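Local coordinates for aldehyde dehydrogenase (Staphylococcus aureus, PDB 6K10), which oxidises 4,4'-diaponeurosporen-4-al to 4,4'-diaponeurosporenoic acid, an NAD-dependent step in the biosynthesis of the yellow-orange carotenoid staphyloxanthin, at residues G134-N140 / S427-T432; I232-E237 / A270-T274; T250-Y256 / M340-F345. The protein carries 1 engineered substitution. All blocks are in the same frame, centred on the assembly; numbering follows the deposited sequence. Where two conformers were deposited one is given.

Along the chain, 134-140 comes first and 427-432 last, so interaction 1 brackets the other two, whose segments alternate (232-237, 250-256, 270-274, 340-345). Interaction 1 packs helix 126-138, which joins two strands of the Rossmann-like sheet, against helix 425-430. Interactions 2 and 3 both border the second sheet near strand 256-260, without touching, their centres about 19 Å apart. The centre of interaction 1 is about 40 Å from that of interaction 2 and about 30 Å from that of interaction 3. The side chains of Ser427 (interaction 1) and Ser251 (interaction 3) lie about 8 and 6 Å from that of the predicted active-site Glu217; interaction 2 stands away from it.

Interaction 1 (G134-N140 / S427-T432); sequences GAIAAGN and SFDTFT
Ser427 meets Gly134 chiefly through its backbone, with CB also against Gly134 CA: Ser427 O lies 3.5 Å from Gly134 CA in a CA-H...O contact, and the two helices come very close here because glycine brings no side chain. Ser427 OG is engaged by Glu130 and by the amide of His423. One residue on, Phe428 swings its ring toward the end of helix 126-138, with CG trans to the backbone nitrogen (chi1 166°). Phe428 CE1 comes 3.6 Å from Ala137 O, which sits at the ring edge near its plane, while Thr432 OG1 lies above the centre of one face.

Helix 126-138 links the parallel, adjacent strands 104-118 and 141-145 in a beta-alpha-beta crossover of the Rossmann-like domain, and it ends in a Schellman motif at Gly139.

Phe431 lies just past the end of its own helix. Ala135 CB makes a CH-pi contact 4.0 Å from the centroid of the Phe431 ring, almost on the normal, and Thr430 CG2 lies over the rim of the opposite face. Phe431 O accepts a nearly straight bond of 3.1 Å from Asn140 ND2 (165° at the hydrogen). The second hydrogen of that amide goes to a lone pair of Ala135 O, and OD1 receives Gly113 N, so bonds to three separate backbone groups fix the amide's rotation.

Thr432 OG1 turns back to Phe428 O at 2.8 Å. Water 1 donates both to this hydroxyl and to Ala138 O at the helix end, and Ala138 CB presses to 3.2 Å from Thr432 OG1.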
ATOM      1  N   GLY A 134      -7.168   2.201  14.102  1.00 20.80           N
ATOM      2  CA  GLY A 134      -5.913   1.788  13.494  1.00 21.95           C
ATOM      3  C   GLY A 134      -4.814   2.812  13.696  1.00 21.94           C
ATOM      4  O   GLY A 134      -3.681   2.467  14.041  1.00 20.89           O
ATOM      5  N   ALA A 135      -5.137   4.092  13.490  1.00 21.54           N
ATOM      6  CA  ALA A 135      -4.145   5.146  13.673  1.00 21.77           C
ATOM      7  C   ALA A 135      -3.653   5.193  15.114  1.00 21.21           C
ATOM      8  O   ALA A 135      -2.450   5.321  15.366  1.00 26.45           O
ATOM      9  CB  ALA A 135      -4.733   6.496  13.259  1.00 22.63           C
ATOM     10  N   ILE A 136      -4.575   5.094  16.075  1.00 19.91           N
ATOM     11  CA  ILE A 136      -4.190   5.088  17.486  1.00 22.04           C
ATOM     12  C   ILE A 136      -3.307   3.887  17.787  1.00 23.95           C
ATOM     13  O   ILE A 136      -2.211   4.022  18.345  1.00 24.94           O
ATOM     14  CB  ILE A 136      -5.438   5.094  18.388  1.00 20.15           C
ATOM     15  CG1 ILE A 136      -6.138   6.451  18.347  1.00 22.03           C
ATOM     16  CG2 ILE A 136      -5.057   4.728  19.817  1.00 19.28           C
ATOM     17  CD1 ILE A 136      -7.465   6.464  19.079  1.00 23.69           C
ATOM     18  N   ALA A 137      -3.778   2.690  17.424  1.00 20.86           N
ATOM     19  CA  ALA A 137      -3.056   1.467  17.754  1.00 21.35           C
ATOM     20  C   ALA A 137      -1.684   1.424  17.098  1.00 23.37           C
ATOM     21  O   ALA A 137      -0.750   0.836  17.654  1.00 25.24           O
ATOM     22  CB  ALA A 137      -3.878   0.245  17.340  1.00 22.62           C
ATOM     23  N   ALA A 138      -1.539   2.037  15.926  1.00 23.57           N
ATOM     24  CA  ALA A 138      -0.252   2.066  15.247  1.00 23.72           C
ATOM     25  C   ALA A 138       0.693   3.121  15.807  1.00 23.66           C
ATOM     26  O   ALA A 138       1.866   3.144  15.418  1.00 22.21           O
ATOM     27  CB  ALA A 138      -0.454   2.293  13.747  1.00 22.70           C
ATOM     28  N   GLY A 139       0.218   3.993  16.695  1.00 22.70           N
ATOM     29  CA  GLY A 139       1.088   4.941  17.360  1.00 22.86           C
ATOM     30  C   GLY A 139       1.166   6.314  16.737  1.00 23.62           C
ATOM     31  O   GLY A 139       2.177   7.004  16.913  1.00 22.46           O
ATOM     32  N   ASN A 140       0.133   6.739  16.022  1.00 21.36           N
ATOM     33  CA  ASN A 140       0.138   8.020  15.334  1.00 24.21           C
ATOM     34  C   ASN A 140      -0.610   9.072  16.146  1.00 27.47           C
ATOM     35  O   ASN A 140      -1.338   8.767  17.094  1.00 28.81           O
ATOM     36  CB  ASN A 140      -0.499   7.880  13.949  1.00 21.02           C
ATOM     37  CG  ASN A 140       0.210   6.863  13.079  1.00 21.48           C
ATOM     38  OD1 ASN A 140       1.149   7.193  12.357  1.00 20.97           O
ATOM     39  ND2 ASN A 140      -0.235   5.613  13.149  1.00 21.36           N
ATOM     40  N   SER A 427      -6.510  -2.208   9.592  1.00 20.78           N
ATOM     41  CA  SER A 427      -6.532  -0.815  10.022  1.00 21.54           C
ATOM     42  C   SER A 427      -5.211  -0.428  10.669  1.00 21.93           C
ATOM     43  O   SER A 427      -4.665   0.648  10.396  1.00 22.89           O
ATOM     44  CB  SER A 427      -7.690  -0.589  10.995  1.00 25.70           C
ATOM     45  OG  SER A 427      -8.944  -0.736  10.341  1.00 24.13           O
ATOM     46  N   PHE A 428      -4.676  -1.309  11.518  1.00 19.88           N
ATOM     47  CA  PHE A 428      -3.361  -1.087  12.111  1.00 22.20           C
ATOM     48  C   PHE A 428      -2.275  -1.070  11.040  1.00 24.28           C
ATOM     49  O   PHE A 428      -1.433  -0.162  11.003  1.00 22.50           O
ATOM     50  CB  PHE A 428      -3.085  -2.167  13.162  1.00 20.84           C
ATOM     51  CG  PHE A 428      -1.649  -2.247  13.607  1.00 23.03           C
ATOM     52  CD1 PHE A 428      -1.210  -1.519  14.699  1.00 22.77           C
ATOM     53  CD2 PHE A 428      -0.752  -3.092  12.970  1.00 22.95           C
ATOM     54  CE1 PHE A 428       0.098  -1.604  15.123  1.00 22.65           C
ATOM     55  CE2 PHE A 428       0.558  -3.176  13.393  1.00 23.54           C
ATOM     56  CZ  PHE A 428       0.982  -2.435  14.471  1.00 22.22           C
ATOM     57  N   ASP A 429      -2.276  -2.077  10.159  1.00 24.76           N
ATOM     58  CA  ASP A 429      -1.276  -2.151   9.095  1.00 23.60           C
ATOM     59  C   ASP A 429      -1.254  -0.882   8.250  1.00 23.73           C
ATOM     60  O   ASP A 429      -0.181  -0.395   7.871  1.00 19.97           O
ATOM     61  CB  ASP A 429      -1.552  -3.360   8.196  1.00 25.95           C
ATOM     62  CG  ASP A 429      -1.397  -4.684   8.920  1.00 27.50           C
ATOM     63  OD1 ASP A 429      -0.797  -4.716  10.016  1.00 29.98           O
ATOM     64  OD2 ASP A 429      -1.883  -5.709   8.389  1.00 27.97           O
ATOM     65  N   THR A 430      -2.435  -0.333   7.946  1.00 22.80           N
ATOM     66  CA  THR A 430      -2.520   0.821   7.055  1.00 23.12           C
ATOM     67  C   THR A 430      -1.740   2.012   7.604  1.00 22.34           C
ATOM     68  O   THR A 430      -1.081   2.731   6.844  1.00 22.39           O
ATOM     69  CB  THR A 430      -3.990   1.186   6.820  1.00 24.88           C
ATOM     70  OG1 THR A 430      -4.602   0.175   6.014  1.00 26.65           O
ATOM     71  CG2 THR A 430      -4.125   2.533   6.120  1.00 22.56           C
ATOM     72  N   PHE A 431      -1.779   2.222   8.921  1.00 21.16           N
ATOM     73  CA  PHE A 431      -1.079   3.330   9.559  1.00 19.98           C
ATOM     74  C   PHE A 431       0.257   2.909  10.159  1.00 20.33           C
ATOM     75  O   PHE A 431       0.769   3.590  11.055  1.00 21.34           O
ATOM     76  CB  PHE A 431      -1.975   3.965  10.626  1.00 19.54           C
ATOM     77  CG  PHE A 431      -3.238   4.563  10.069  1.00 19.51           C
ATOM     78  CD1 PHE A 431      -3.219   5.808   9.469  1.00 20.43           C
ATOM     79  CD2 PHE A 431      -4.441   3.882  10.149  1.00 19.31           C
ATOM     80  CE1 PHE A 431      -4.373   6.366   8.955  1.00 20.76           C
ATOM     81  CE2 PHE A 431      -5.600   4.437   9.637  1.00 21.61           C
ATOM     82  CZ  PHE A 431      -5.566   5.681   9.038  1.00 21.80           C
ATOM     83  N   THR A 432       0.837   1.813   9.672  1.00 20.15           N
ATOM     84  CA  THR A 432       2.092   1.282  10.182  1.00 20.95           C
ATOM     85  C   THR A 432       3.098   1.181   9.047  1.00 20.89           C
ATOM     86  O   THR A 432       2.771   0.674   7.969  1.00 20.48           O
ATOM     87  CB  THR A 432       1.881  -0.098  10.816  1.00 21.25           C
ATOM     88  OG1 THR A 432       1.122   0.040  12.025  1.00 22.97           O
ATOM     89  CG2 THR A 432       3.216  -0.773  11.124  1.00 19.91           C
TER
HETATM   90  O   HOH W   1       2.826   0.951  14.094  1.00 23.85           O

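Interaction 2 (I232-E237 / A270-T274); sequences IKVASE and ALSKT
Lys233 and Thr274 reach for one another across the gap between helices 232-244 and 264-279, whose short segments approach to 8.5 Å between axes at a crossing angle of -53°. The lysine begins with CG trans to its backbone nitrogen and then bends at chi2 (54°) and again at chi4 (64°). These two bends lay the chain over Ala270 CB and bring Lys233 NZ to Thr274 OG1, a hydrogen bond of 3.0 Å. On the way Lys233 CE passes 3.5 Å from Lys273 CD, the two aliphatic chains crossing at about a right angle, while their ammonium nitrogens, Lys233 NZ and Lys273 NZ, remain 6.2 Å apart.

Beneath the lysine, Ser236 points toward the second helix. Ser236 OG donates back to Lys233 O within its own helix and stands 2.8 Å from Thr274 OG1. On the apolar flank of the serine, Ser236 CB faces Leu271 CD2 at 3.7 Å, and Ile232 CG2 meets Ala270 CB. Thr274 puts its hydroxyl between Ser236 OG and Lys233 NZ and rests CG2 against Glu237 CA.

Helix 232-244 connects the parallel strands 223-226 and 256-260, and helix 264-279 follows the latter, so the contact joins consecutive helices of the catalytic domain. Glu237 also packs on Leu450 of the second subunit.

The polar atoms gather round Thr274 OG1, which meets both Lys233 NZ and Ser236 OG, and round Lys233 NZ itself. Besides the threonine, Lys233 NZ holds Glu237 OE2 at 2.7 Å, through the anti lone pair of that oxygen, and it has a further salt bridge to Glu277 of the second helix. Two carboxylates around one ammonium group should favour the charged lysine and offset the neighbouring charge of Lys273.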
ATOM      1  N   ILE A 232     -34.278 -17.806  -5.246  1.00 23.89           N
ATOM      2  CA  ILE A 232     -34.782 -16.467  -5.541  1.00 25.79           C
ATOM      3  C   ILE A 232     -35.240 -15.758  -4.271  1.00 25.79           C
ATOM      4  O   ILE A 232     -34.935 -14.579  -4.061  1.00 23.87           O
ATOM      5  CB  ILE A 232     -35.908 -16.539  -6.586  1.00 26.68           C
ATOM      6  CG1 ILE A 232     -35.392 -17.184  -7.874  1.00 27.14           C
ATOM      7  CG2 ILE A 232     -36.465 -15.153  -6.862  1.00 25.00           C
ATOM      8  CD1 ILE A 232     -34.381 -16.335  -8.621  1.00 24.74           C
ATOM      9  N   LYS A 233     -35.988 -16.454  -3.411  1.00 26.08           N
ATOM     10  CA  LYS A 233     -36.518 -15.787  -2.224  1.00 25.26           C
ATOM     11  C   LYS A 233     -35.406 -15.428  -1.247  1.00 21.05           C
ATOM     12  O   LYS A 233     -35.394 -14.321  -0.696  1.00 21.81           O
ATOM     13  CB  LYS A 233     -37.571 -16.654  -1.537  1.00 29.61           C
ATOM     14  CG  LYS A 233     -38.315 -15.915  -0.428  1.00 32.36           C
ATOM     15  CD  LYS A 233     -38.907 -14.612  -0.957  1.00 34.41           C
ATOM     16  CE  LYS A 233     -39.798 -13.924   0.067  1.00 34.21           C
ATOM     17  NZ  LYS A 233     -39.061 -13.481   1.283  1.00 33.01           N
ATOM     18  N   VAL A 234     -34.466 -16.347  -1.018  1.00 21.08           N
ATOM     19  CA  VAL A 234     -33.335 -16.049  -0.143  1.00 20.78           C
ATOM     20  C   VAL A 234     -32.466 -14.952  -0.747  1.00 17.96           C
ATOM     21  O   VAL A 234     -31.955 -14.082  -0.031  1.00 21.47           O
ATOM     22  CB  VAL A 234     -32.524 -17.326   0.136  1.00 23.94           C
ATOM     23  CG1 VAL A 234     -31.323 -17.009   1.012  1.00 23.37           C
ATOM     24  CG2 VAL A 234     -33.405 -18.373   0.797  1.00 25.14           C
ATOM     25  N   ALA A 235     -32.279 -14.978  -2.067  1.00 19.19           N
ATOM     26  CA  ALA A 235     -31.538 -13.907  -2.728  1.00 20.26           C
ATOM     27  C   ALA A 235     -32.208 -12.563  -2.491  1.00 20.21           C
ATOM     28  O   ALA A 235     -31.546 -11.573  -2.160  1.00 20.58           O
ATOM     29  CB  ALA A 235     -31.421 -14.190  -4.225  1.00 22.07           C
ATOM     30  N   SER A 236     -33.531 -12.513  -2.647  1.00 21.20           N
ATOM     31  CA  SER A 236     -34.244 -11.252  -2.484  1.00 22.81           C
ATOM     32  C   SER A 236     -34.130 -10.731  -1.057  1.00 22.88           C
ATOM     33  O   SER A 236     -34.061  -9.517  -0.835  1.00 23.38           O
ATOM     34  CB  SER A 236     -35.708 -11.428  -2.885  1.00 23.85           C
ATOM     35  OG  SER A 236     -36.461 -12.004  -1.833  1.00 27.95           O
ATOM     36  N   GLU A 237     -34.097 -11.634  -0.074  1.00 23.32           N
ATOM     37  CA  GLU A 237     -33.975 -11.206   1.316  1.00 22.55           C
ATOM     38  C   GLU A 237     -32.594 -10.623   1.590  1.00 22.37           C
ATOM     39  O   GLU A 237     -32.467  -9.574   2.235  1.00 21.73           O
ATOM     40  CB  GLU A 237     -34.266 -12.382   2.251  1.00 21.12           C
ATOM     41  CG  GLU A 237     -35.744 -12.733   2.352  1.00 23.73           C
ATOM     42  CD  GLU A 237     -35.983 -14.120   2.923  1.00 29.39           C
ATOM     43  OE1 GLU A 237     -35.027 -14.728   3.447  1.00 28.40           O
ATOM     44  OE2 GLU A 237     -37.135 -14.601   2.850  1.00 28.14           O
ATOM     45  N   ALA A 270     -40.348 -11.695  -5.634  1.00 21.61           N
ATOM     46  CA  ALA A 270     -39.768 -11.991  -4.328  1.00 22.43           C
ATOM     47  C   ALA A 270     -39.244 -10.731  -3.650  1.00 23.37           C
ATOM     48  O   ALA A 270     -39.392 -10.571  -2.433  1.00 21.93           O
ATOM     49  CB  ALA A 270     -38.654 -13.028  -4.470  1.00 23.18           C
ATOM     50  N   LEU A 271     -38.624  -9.830  -4.416  1.00 22.07           N
ATOM     51  CA  LEU A 271     -38.140  -8.579  -3.840  1.00 21.66           C
ATOM     52  C   LEU A 271     -39.290  -7.758  -3.269  1.00 21.74           C
ATOM     53  O   LEU A 271     -39.192  -7.216  -2.163  1.00 22.27           O
ATOM     54  CB  LEU A 271     -37.380  -7.767  -4.889  1.00 21.37           C
ATOM     55  CG  LEU A 271     -36.007  -8.264  -5.341  1.00 21.39           C
ATOM     56  CD1 LEU A 271     -35.611  -7.568  -6.629  1.00 21.70           C
ATOM     57  CD2 LEU A 271     -34.961  -8.030  -4.260  1.00 20.32           C
ATOM     58  N   SER A 272     -40.389  -7.650  -4.020  1.00 24.20           N
ATOM     59  CA  SER A 272     -41.546  -6.898  -3.544  1.00 23.38           C
ATOM     60  C   SER A 272     -42.123  -7.526  -2.281  1.00 23.97           C
ATOM     61  O   SER A 272     -42.466  -6.824  -1.324  1.00 20.76           O
ATOM     62  CB  SER A 272     -42.609  -6.825  -4.641  1.00 22.01           C
ATOM     63  OG  SER A 272     -42.073  -6.299  -5.842  1.00 26.25           O
ATOM     64  N   LYS A 273     -42.237  -8.856  -2.266  1.00 22.38           N
ATOM     65  CA  LYS A 273     -42.743  -9.547  -1.086  1.00 25.46           C
ATOM     66  C   LYS A 273     -41.840  -9.322   0.119  1.00 25.58           C
ATOM     67  O   LYS A 273     -42.322  -9.087   1.233  1.00 24.68           O
ATOM     68  CB  LYS A 273     -42.875 -11.041  -1.379  1.00 26.09           C
ATOM     69  CG  LYS A 273     -43.211 -11.879  -0.164  1.00 32.41           C
ATOM     70  CD  LYS A 273     -43.244 -13.352  -0.518  1.00 35.19           C
ATOM     71  CE  LYS A 273     -44.655 -13.902  -0.489  1.00 39.45           C
ATOM     72  NZ  LYS A 273     -44.665 -15.381  -0.658  1.00 41.81           N
ATOM     73  N   THR A 274     -40.524  -9.398  -0.085  1.00 24.67           N
ATOM     74  CA  THR A 274     -39.577  -9.210   1.010  1.00 22.37           C
ATOM     75  C   THR A 274     -39.674  -7.801   1.583  1.00 22.14           C
ATOM     76  O   THR A 274     -39.644  -7.608   2.806  1.00 22.91           O
ATOM     77  CB  THR A 274     -38.158  -9.493   0.517  1.00 22.41           C
ATOM     78  OG1 THR A 274     -38.006 -10.894   0.267  1.00 24.73           O
ATOM     79  CG2 THR A 274     -37.127  -9.044   1.544  1.00 20.47           C
TER

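Interaction 3 (T250-Y256 / M340-F345); sequences TSVAPDY and MQEEIF. Engineered in segment 250-256: Ser251 (natural residue Cys).
Asp255 OD2 accepts the backbone N-H of Ile344, a bond of 3.0 Å that is almost linear (175°) and meets the oxygen nearly end-on. Water 4 extends the grip, donating to the same oxygen and accepting from Phe345 N. Ile344 CD1 lies 3.3 Å from Asp255 O, a buried carbonyl without a polar partner.

At one end of the contact, Met340, bent at chi2 (-55°) and chi3 (-62°), crosses Tyr256 at about a right angle and curls its methyl over the ring, Met340 CE 3.6 Å from the Tyr256 centroid, with SD obliquely placed in a Met-aromatic contact. At the other end, Thr250 N lies over the rim of one face of the Phe345 ring, and Phe345 CE1 is 3.6 Å from Thr250 C. This backbone leads into Ser251, an engineered serine at the predicted catalytic cysteine position; waters 2 and 3 lie between its turn and Glu343 OE2.

A second shell sets these groups. Lys221 forms a salt bridge with Asp255 OD1 and also bonds Glu342 O, tying the two loops together; Gly220 N holds Glu343 OE1, and Arg300 takes both Glu342 and Ile344 O.

Further out, 250-256 runs into strand 256-260, whose parallel neighbour, strand 348-354, follows the loop 340-345; its Pro350 touches Tyr256, Met340 and Ile344. Strand 223-226 lies alongside, bonding Tyr256 through Val224, and helix 295-307 meets Ile344 through Leu301.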
ATOM      1  N   THR A 250     -24.838   3.390   0.865  1.00 20.86           N
ATOM      2  CA  THR A 250     -23.740   2.502   1.218  1.00 18.38           C
ATOM      3  C   THR A 250     -22.890   2.248  -0.018  1.00 17.48           C
ATOM      4  O   THR A 250     -23.421   2.002  -1.104  1.00 18.31           O
ATOM      5  CB  THR A 250     -24.258   1.172   1.782  1.00 20.32           C
ATOM      6  OG1 THR A 250     -25.208   1.432   2.822  1.00 21.95           O
ATOM      7  CG2 THR A 250     -23.115   0.342   2.345  1.00 22.57           C
ATOM      8  N   SER A 251     -21.568   2.307   0.156  1.00 20.06           N
ATOM      9  CA  SER A 251     -20.676   2.114  -0.980  0.53 22.56           C
ATOM     10  C   SER A 251     -20.681   0.677  -1.482  1.00 22.11           C
ATOM     11  O   SER A 251     -20.360   0.437  -2.651  1.00 21.67           O
ATOM     12  CB  SER A 251     -19.258   2.548  -0.609  0.53 23.00           C
ATOM     13  OG  SER A 251     -18.739   1.754   0.443  0.53 21.08           O
ATOM     14  N   VAL A 252     -21.048  -0.282  -0.637  1.00 20.61           N
ATOM     15  CA  VAL A 252     -21.131  -1.679  -1.041  1.00 18.38           C
ATOM     16  C   VAL A 252     -22.585  -2.138  -1.144  1.00 22.14           C
ATOM     17  O   VAL A 252     -22.857  -3.335  -1.202  1.00 24.50           O
ATOM     18  CB  VAL A 252     -20.319  -2.583  -0.099  1.00 17.90           C
ATOM     19  CG1 VAL A 252     -18.857  -2.144  -0.073  1.00 19.79           C
ATOM     20  CG2 VAL A 252     -20.902  -2.555   1.294  1.00 17.30           C
ATOM     21  N   ALA A 253     -23.525  -1.199  -1.169  1.00 18.65           N
ATOM     22  CA  ALA A 253     -24.907  -1.559  -1.419  1.00 19.09           C
ATOM     23  C   ALA A 253     -25.063  -2.064  -2.850  1.00 21.25           C
ATOM     24  O   ALA A 253     -24.401  -1.569  -3.766  1.00 19.96           O
ATOM     25  CB  ALA A 253     -25.828  -0.364  -1.196  1.00 22.35           C
ATOM     26  N   PRO A 254     -25.918  -3.059  -3.069  1.00 19.35           N
ATOM     27  CA  PRO A 254     -26.289  -3.419  -4.442  1.00 19.12           C
ATOM     28  C   PRO A 254     -26.716  -2.185  -5.219  1.00 23.05           C
ATOM     29  O   PRO A 254     -27.714  -1.538  -4.890  1.00 22.43           O
ATOM     30  CB  PRO A 254     -27.453  -4.392  -4.239  1.00 23.93           C
ATOM     31  CG  PRO A 254     -27.121  -5.059  -2.945  1.00 23.15           C
ATOM     32  CD  PRO A 254     -26.542  -3.960  -2.082  1.00 19.80           C
ATOM     33  N   ASP A 255     -25.927  -1.826  -6.231  1.00 20.27           N
ATOM     34  CA  ASP A 255     -26.333  -0.694  -7.050  1.00 20.26           C
ATOM     35  C   ASP A 255     -27.379  -1.107  -8.079  1.00 18.51           C
ATOM     36  O   ASP A 255     -28.441  -0.487  -8.166  1.00 19.50           O
ATOM     37  CB  ASP A 255     -25.119  -0.062  -7.739  1.00 19.59           C
ATOM     38  CG  ASP A 255     -25.476   1.214  -8.479  1.00 20.95           C
ATOM     39  OD1 ASP A 255     -25.957   1.130  -9.630  1.00 19.44           O
ATOM     40  OD2 ASP A 255     -25.295   2.306  -7.891  1.00 22.58           O
ATOM     41  N   TYR A 256     -27.104  -2.159  -8.847  1.00 18.88           N
ATOM     42  CA  TYR A 256     -28.028  -2.646  -9.861  1.00 20.60           C
ATOM     43  C   TYR A 256     -27.965  -4.163  -9.916  1.00 19.94           C
ATOM     44  O   TYR A 256     -27.037  -4.785  -9.398  1.00 21.23           O
ATOM     45  CB  TYR A 256     -27.727  -2.030 -11.240  1.00 21.00           C
ATOM     46  CG  TYR A 256     -26.364  -2.395 -11.793  1.00 21.86           C
ATOM     47  CD1 TYR A 256     -25.247  -1.621 -11.507  1.00 19.82           C
ATOM     48  CD2 TYR A 256     -26.196  -3.505 -12.616  1.00 21.10           C
ATOM     49  CE1 TYR A 256     -24.003  -1.942 -12.008  1.00 19.98           C
ATOM     50  CE2 TYR A 256     -24.951  -3.837 -13.126  1.00 23.22           C
ATOM     51  CZ  TYR A 256     -23.857  -3.051 -12.819  1.00 21.55           C
ATOM     52  OH  TYR A 256     -22.616  -3.371 -13.322  1.00 20.92           O
ATOM     53  N   MET A 340     -28.374   4.192 -14.716  1.00 24.66           N
ATOM     54  CA  MET A 340     -27.174   3.398 -14.937  1.00 24.27           C
ATOM     55  C   MET A 340     -25.955   4.251 -15.270  1.00 26.48           C
ATOM     56  O   MET A 340     -24.917   3.706 -15.659  1.00 30.85           O
ATOM     57  CB  MET A 340     -27.414   2.371 -16.045  1.00 21.64           C
ATOM     58  CG  MET A 340     -28.360   1.255 -15.650  1.00 20.45           C
ATOM     59  SD  MET A 340     -27.829   0.401 -14.150  1.00 24.58           S
ATOM     60  CE  MET A 340     -26.252  -0.255 -14.686  1.00 25.21           C
ATOM     61  N   GLN A 341     -26.053   5.573 -15.121  1.00 24.59           N
ATOM     62  CA  GLN A 341     -24.951   6.470 -15.428  1.00 25.82           C
ATOM     63  C   GLN A 341     -24.236   7.002 -14.195  1.00 29.36           C
ATOM     64  O   GLN A 341     -23.166   7.607 -14.336  1.00 35.35           O
ATOM     65  CB  GLN A 341     -25.444   7.662 -16.264  1.00 26.19           C
ATOM     66  CG  GLN A 341     -26.283   7.278 -17.465  1.00 28.80           C
ATOM     67  CD  GLN A 341     -25.581   6.297 -18.381  1.00 33.43           C
ATOM     68  OE1 GLN A 341     -24.395   6.443 -18.676  1.00 36.03           O
ATOM     69  NE2 GLN A 341     -26.311   5.285 -18.831  1.00 34.07           N
ATOM     70  N   GLU A 342     -24.789   6.806 -13.001  1.00 27.60           N
ATOM     71  CA  GLU A 342     -24.194   7.334 -11.782  1.00 28.41           C
ATOM     72  C   GLU A 342     -24.372   6.330 -10.654  1.00 25.76           C
ATOM     73  O   GLU A 342     -25.295   5.510 -10.672  1.00 24.57           O
ATOM     74  CB  GLU A 342     -24.820   8.685 -11.389  1.00 33.38           C
ATOM     75  CG  GLU A 342     -26.298   8.607 -11.009  1.00 36.29           C
ATOM     76  CD  GLU A 342     -26.845   9.922 -10.476  1.00 38.18           C
ATOM     77  OE1 GLU A 342     -27.379  10.716 -11.281  1.00 36.86           O
ATOM     78  OE2 GLU A 342     -26.748  10.164  -9.252  1.00 36.62           O
ATOM     79  N   GLU A 343     -23.467   6.390  -9.678  1.00 24.34           N
ATOM     80  CA  GLU A 343     -23.657   5.634  -8.447  1.00 25.72           C
ATOM     81  C   GLU A 343     -24.925   6.118  -7.761  1.00 23.36           C
ATOM     82  O   GLU A 343     -25.052   7.301  -7.432  1.00 21.58           O
ATOM     83  CB  GLU A 343     -22.445   5.793  -7.529  1.00 22.97           C
ATOM     84  CG  GLU A 343     -22.560   5.043  -6.202  1.00 23.67           C
ATOM     85  CD  GLU A 343     -21.252   5.006  -5.428  1.00 24.61           C
ATOM     86  OE1 GLU A 343     -20.270   5.635  -5.878  1.00 24.71           O
ATOM     87  OE2 GLU A 343     -21.202   4.338  -4.372  1.00 23.97           O
ATOM     88  N   ILE A 344     -25.874   5.204  -7.561  1.00 23.12           N
ATOM     89  CA  ILE A 344     -27.200   5.598  -7.093  1.00 19.74           C
ATOM     90  C   ILE A 344     -27.132   6.129  -5.668  1.00 19.84           C
ATOM     91  O   ILE A 344     -27.648   7.213  -5.370  1.00 22.26           O
ATOM     92  CB  ILE A 344     -28.176   4.417  -7.218  1.00 20.87           C
ATOM     93  CG1 ILE A 344     -28.249   3.972  -8.678  1.00 20.77           C
ATOM     94  CG2 ILE A 344     -29.548   4.796  -6.693  1.00 18.01           C
ATOM     95  CD1 ILE A 344     -28.987   2.690  -8.879  1.00 18.06           C
ATOM     96  N   PHE A 345     -26.490   5.380  -4.772  1.00 20.66           N
ATOM     97  CA  PHE A 345     -26.335   5.772  -3.372  1.00 22.73           C
ATOM     98  C   PHE A 345     -27.687   6.138  -2.763  1.00 22.53           C
ATOM     99  O   PHE A 345     -27.847   7.161  -2.094  1.00 20.64           O
ATOM    100  CB  PHE A 345     -25.334   6.921  -3.236  1.00 21.56           C
ATOM    101  CG  PHE A 345     -24.338   6.732  -2.128  1.00 23.14           C
ATOM    102  CD1 PHE A 345     -23.311   5.810  -2.253  1.00 19.36           C
ATOM    103  CD2 PHE A 345     -24.417   7.485  -0.970  1.00 24.54           C
ATOM    104  CE1 PHE A 345     -22.388   5.636  -1.238  1.00 22.61           C
ATOM    105  CE2 PHE A 345     -23.497   7.317   0.050  1.00 24.09           C
ATOM    106  CZ  PHE A 345     -22.482   6.390  -0.084  1.00 19.91           C
TER
HETATM  107  O   HOH W   2     -22.911   2.521  -3.820  1.00 20.14           O
HETATM  108  O   HOH W   3     -19.658   2.020  -4.628  1.00 26.31           O
HETATM  109  O   HOH W   4     -25.305   2.620  -5.256  1.00 21.62           O